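Local coordinates for protein fructosamine deglycase FrlB (Bacillus subtilis, PDB 3EUA) that converts a range of fructosamine 6-phosphates to glucose 6-phosphate and a free amino acid, at residues A307-L310 and A311-R314; Y211-C214 and I215-M219. One frame throughout, in Å; residues are numbered along the deposited sequence.

Contact 1. Residues A307-L310 and A311-R314; sequences ADEL and AEER
Leu310 and Arg314 lie side by side at the C-terminal end of helix 288-313, with Arg314 just past its last residue, pointing the same way. Leu310 CD1 rests on Arg314 CD at 3.5 Å, so the leucine meets the aliphatic shaft and not the guanidinium. Leu310 has CG anti to the backbone N (chi1 -177°), which brings its branch alongside that shaft. Arg314 N donates to Leu310 O at 2.9 Å, an i to i+4 bond, as is Ala311 N to Ala307 O at 2.9 Å. This side is the tight one: Ala307, Leu310 and Ala311 are buried, packed on helix 205-220, with Phe186 also touching Leu310. With an alanine in place of Leu310, its contacts to the Arg314 shaft and Phe186 would be lost, which is likely to leave a gap there. Arg314 bends at chi3, with NH1 hydrogen-bonded to Gln220 OE1. The solvent side is looser and acidic. Glu309 OE1 and Glu312 OE1 stand 4.0 Å apart; the two side chains run side by side, their carboxylate planes 35° apart. Glu309 OE2 makes a salt bridge to Lys184, while Glu312 is exposed. The lysine probably offsets part of the repulsion between the two glutamates.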
loop_
_atom_site.group_PDB
_atom_site.type_symbol
_atom_site.label_atom_id
_atom_site.label_comp_id
_atom_site.label_asym_id
_atom_site.label_seq_id
_atom_site.Cartn_x
_atom_site.Cartn_y
_atom_site.Cartn_z
ATOM N N ALA A 307 -14.614 18.417 -1.691
ATOM C CA ALA A 307 -14.997 17.754 -2.949
ATOM C C ALA A 307 -16.261 18.361 -3.548
ATOM O O ALA A 307 -16.315 18.617 -4.747
ATOM C CB ALA A 307 -15.174 16.241 -2.719
ATOM N N ASP A 308 -17.265 18.595 -2.703
ATOM C CA ASP A 308 -18.540 19.193 -3.118
ATOM C C ASP A 308 -18.355 20.559 -3.744
ATOM O O ASP A 308 -18.936 20.823 -4.803
ATOM C CB ASP A 308 -19.525 19.285 -1.935
ATOM C CG ASP A 308 -20.084 17.920 -1.502
ATOM O OD1 ASP A 308 -20.112 16.942 -2.306
ATOM O OD2 ASP A 308 -20.567 17.837 -0.346
ATOM N N GLU A 309 -17.531 21.397 -3.106
ATOM C CA GLU A 309 -17.215 22.732 -3.623
ATOM C C GLU A 309 -16.436 22.689 -4.954
ATOM O O GLU A 309 -16.686 23.487 -5.875
ATOM C CB GLU A 309 -16.385 23.536 -2.604
ATOM C CG GLU A 309 -17.080 23.878 -1.305
ATOM C CD GLU A 309 -18.288 24.809 -1.464
ATOM O OE1 GLU A 309 -18.384 25.580 -2.450
ATOM O OE2 GLU A 309 -19.150 24.787 -0.571
ATOM N N LEU A 310 -15.483 21.769 -5.025
ATOM C CA LEU A 310 -14.656 21.597 -6.204
ATOM C C LEU A 310 -15.518 21.183 -7.389
ATOM O O LEU A 310 -15.396 21.766 -8.470
ATOM C CB LEU A 310 -13.563 20.562 -5.923
ATOM C CG LEU A 310 -12.557 20.309 -7.030
ATOM C CD1 LEU A 310 -11.771 21.564 -7.417
ATOM C CD2 LEU A 310 -11.597 19.167 -6.626
ATOM N N ALA A 311 -16.385 20.181 -7.177
ATOM C CA ALA A 311 -17.278 19.671 -8.235
ATOM C C ALA A 311 -18.180 20.800 -8.801
ATOM O O ALA A 311 -18.408 20.878 -9.995
ATOM C CB ALA A 311 -18.114 18.519 -7.725
ATOM N N GLU A 312 -18.686 21.647 -7.917
ATOM C CA GLU A 312 -19.513 22.774 -8.298
ATOM C C GLU A 312 -18.700 23.788 -9.093
ATOM O O GLU A 312 -19.137 24.220 -10.153
ATOM C CB GLU A 312 -20.120 23.422 -7.049
ATOM C CG GLU A 312 -20.988 24.654 -7.331
ATOM C CD GLU A 312 -21.512 25.328 -6.055
ATOM O OE1 GLU A 312 -21.365 24.753 -4.926
ATOM O OE2 GLU A 312 -22.064 26.445 -6.207
ATOM N N GLU A 313 -17.522 24.144 -8.589
ATOM C CA GLU A 313 -16.646 25.117 -9.266
ATOM C C GLU A 313 -16.229 24.659 -10.660
ATOM O O GLU A 313 -16.150 25.464 -11.566
ATOM C CB GLU A 313 -15.378 25.375 -8.446
ATOM C CG GLU A 313 -14.615 26.631 -8.843
ATOM C CD GLU A 313 -15.414 27.896 -8.560
ATOM O OE1 GLU A 313 -16.311 27.839 -7.692
ATOM O OE2 GLU A 313 -15.153 28.944 -9.194
ATOM N N ARG A 314 -15.974 23.361 -10.811
ATOM C CA ARG A 314 -15.557 22.769 -12.094
ATOM C C ARG A 314 -16.704 22.280 -12.977
ATOM O O ARG A 314 -16.454 21.718 -14.046
ATOM C CB ARG A 314 -14.605 21.579 -11.818
ATOM C CG ARG A 314 -13.356 21.989 -11.060
ATOM C CD ARG A 314 -12.384 20.848 -10.822
ATOM N NE ARG A 314 -11.743 20.335 -12.013
ATOM C CZ ARG A 314 -12.095 19.251 -12.704
ATOM N NH1 ARG A 314 -13.135 18.506 -12.386
ATOM N NH2 ARG A 314 -11.375 18.906 -13.763
#

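Contact 2. Residues Y211-C214 and I215-M219; sequences YSIC and ILMEM
Helix 205-220 is the crossover helix of a beta-alpha-beta unit in the second SIS domain, between strands 197-200 and 226-228, and here it runs in wide pi-type turns. Tyr211 sits on Ile215: Ile215 CB lies over one ring face, 4.0 Å from the centroid, in a CH-pi contact. Ile215 CG1 reaches Tyr211 CD1 at 3.7 Å, and Ile215 CG2 lies over the CZ end of the ring. Leu216 CD1 comes in obliquely to Tyr211 CD2 at 3.8 Å. Tyr211 CG is roughly anti to the backbone N (chi1 -153°), beside the carbonyl carbon, where the ring can meet both residues. The widened turn is plain in the backbone. Leu216 N donates to Tyr211 O at 2.9 Å and Met217 N to Ser212 O at 3.0 Å, both i to i+5. Glu218 N reaches Ile213 O at 3.1 Å from above the carbonyl plane, 42° out of it. The buried Ser212 hydroxyl is held by Thr198, on strand 197-200 of the same unit, and by Ser224. Met219, a selenomethionine, lays its CE against Cys214 CB at 4.0 Å. Glu218 is extended, its OE1 3.7 Å from Cys214 CB, while OE2 forms a salt bridge with Arg321. Pro236 of the second subunit packs on Ile213.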
loop_
_atom_site.group_PDB
_atom_site.type_symbol
_atom_site.label_atom_id
_atom_site.label_comp_id
_atom_site.label_asym_id
_atom_site.label_seq_id
_atom_site.Cartn_x
_atom_site.Cartn_y
_atom_site.Cartn_z
ATOM N N TYR A 211 -9.198 9.938 -1.353
ATOM C CA TYR A 211 -9.407 11.251 -2.000
ATOM C C TYR A 211 -8.759 11.252 -3.354
ATOM O O TYR A 211 -9.302 11.813 -4.315
ATOM C CB TYR A 211 -8.848 12.399 -1.192
ATOM C CG TYR A 211 -9.561 13.704 -1.448
ATOM C CD1 TYR A 211 -10.792 13.932 -0.898
ATOM C CD2 TYR A 211 -8.998 14.694 -2.201
ATOM C CE1 TYR A 211 -11.479 15.102 -1.120
ATOM C CE2 TYR A 211 -9.672 15.905 -2.413
ATOM C CZ TYR A 211 -10.910 16.090 -1.851
ATOM O OH TYR A 211 -11.608 17.245 -2.051
ATOM N N SER A 212 -7.576 10.652 -3.445
ATOM C CA SER A 212 -6.856 10.595 -4.720
ATOM C C SER A 212 -7.549 9.750 -5.777
ATOM O O SER A 212 -7.839 10.231 -6.892
ATOM C CB SER A 212 -5.418 10.059 -4.543
ATOM O OG SER A 212 -4.582 11.005 -3.863
ATOM N N ILE A 213 -7.849 8.513 -5.427
ATOM C CA ILE A 213 -8.399 7.599 -6.427
ATOM C C ILE A 213 -9.900 7.740 -6.722
ATOM O O ILE A 213 -10.306 7.544 -7.858
ATOM C CB ILE A 213 -8.031 6.121 -6.136
ATOM C CG1 ILE A 213 -8.663 5.637 -4.832
ATOM C CG2 ILE A 213 -6.487 5.941 -6.185
ATOM C CD1 ILE A 213 -8.986 4.157 -4.854
ATOM N N CYS A 214 -10.670 8.128 -5.709
ATOM C CA CYS A 214 -12.117 8.310 -5.794
ATOM C C CYS A 214 -12.545 9.743 -6.087
ATOM O O CYS A 214 -13.109 10.010 -7.116
ATOM C CB CYS A 214 -12.767 7.822 -4.514
ATOM S SG CYS A 214 -12.481 6.050 -4.266
ATOM N N ILE A 215 -12.241 10.686 -5.219
ATOM C CA ILE A 215 -12.709 12.028 -5.476
ATOM C C ILE A 215 -12.025 12.654 -6.685
ATOM O O ILE A 215 -12.697 13.088 -7.649
ATOM C CB ILE A 215 -12.534 12.965 -4.257
ATOM C CG1 ILE A 215 -13.358 12.475 -3.049
ATOM C CG2 ILE A 215 -12.877 14.404 -4.673
ATOM C CD1 ILE A 215 -14.892 12.590 -3.187
ATOM N N LEU A 216 -10.701 12.636 -6.684
ATOM C CA LEU A 216 -9.977 13.307 -7.749
ATOM C C LEU A 216 -9.987 12.599 -9.096
ATOM O O LEU A 216 -10.480 13.151 -10.062
ATOM C CB LEU A 216 -8.552 13.656 -7.268
ATOM C CG LEU A 216 -8.552 14.662 -6.081
ATOM C CD1 LEU A 216 -7.145 14.860 -5.546
ATOM C CD2 LEU A 216 -9.178 16.035 -6.434
HETATM N N MSE A 217 -9.458 11.386 -9.147
HETATM C CA MSE A 217 -9.382 10.615 -10.377
HETATM C C MSE A 217 -10.768 10.205 -10.878
HETATM O O MSE A 217 -11.230 10.686 -11.919
HETATM C CB MSE A 217 -8.463 9.390 -10.185
HETATM C CG MSE A 217 -7.012 9.760 -9.858
HETATM SE SE MSE A 217 -5.843 8.265 -9.582
HETATM C CE MSE A 217 -5.684 7.706 -11.550
ATOM N N GLU A 218 -11.451 9.375 -10.109
ATOM C CA GLU A 218 -12.774 8.882 -10.476
ATOM C C GLU A 218 -13.828 9.930 -10.701
ATOM O O GLU A 218 -14.453 9.966 -11.775
ATOM C CB GLU A 218 -13.316 7.948 -9.392
ATOM C CG GLU A 218 -14.610 7.214 -9.722
ATOM C CD GLU A 218 -15.157 6.414 -8.526
ATOM O OE1 GLU A 218 -14.623 6.525 -7.395
ATOM O OE2 GLU A 218 -16.163 5.683 -8.735
HETATM N N MSE A 219 -13.984 10.811 -9.736
HETATM C CA MSE A 219 -15.104 11.766 -9.756
HETATM C C MSE A 219 -14.861 13.167 -10.274
HETATM O O MSE A 219 -15.788 13.960 -10.333
HETATM C CB MSE A 219 -15.656 11.831 -8.331
HETATM C CG MSE A 219 -16.027 10.454 -7.759
HETATM SE SE MSE A 219 -16.868 10.517 -5.966
HETATM C CE MSE A 219 -16.626 8.648 -5.368
#

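Contacts 1 and 2 are both local helix contacts within the second SIS domain. Their centres lie about 13 Å apart, and contact 2 comes first along the chain. The two helices touch directly. Ala307 CB packs on Ile215 CG2 at 3.5 Å, and Leu310 CD2 meets Leu216 CD2 at 4.0 Å. Tyr211 and Ala307 also touch. Ala307 and Leu310 of contact 1 therefore meet Tyr211, Ile215 and Leu216 of contact 2. Their other surroundings differ. Residues 211-219 also reach the second subunit, whereas no other chain of the assembly touches 307-314. Contact 2 is the more central, its centre about 14 Å from the centre of the chain against about 21 Å.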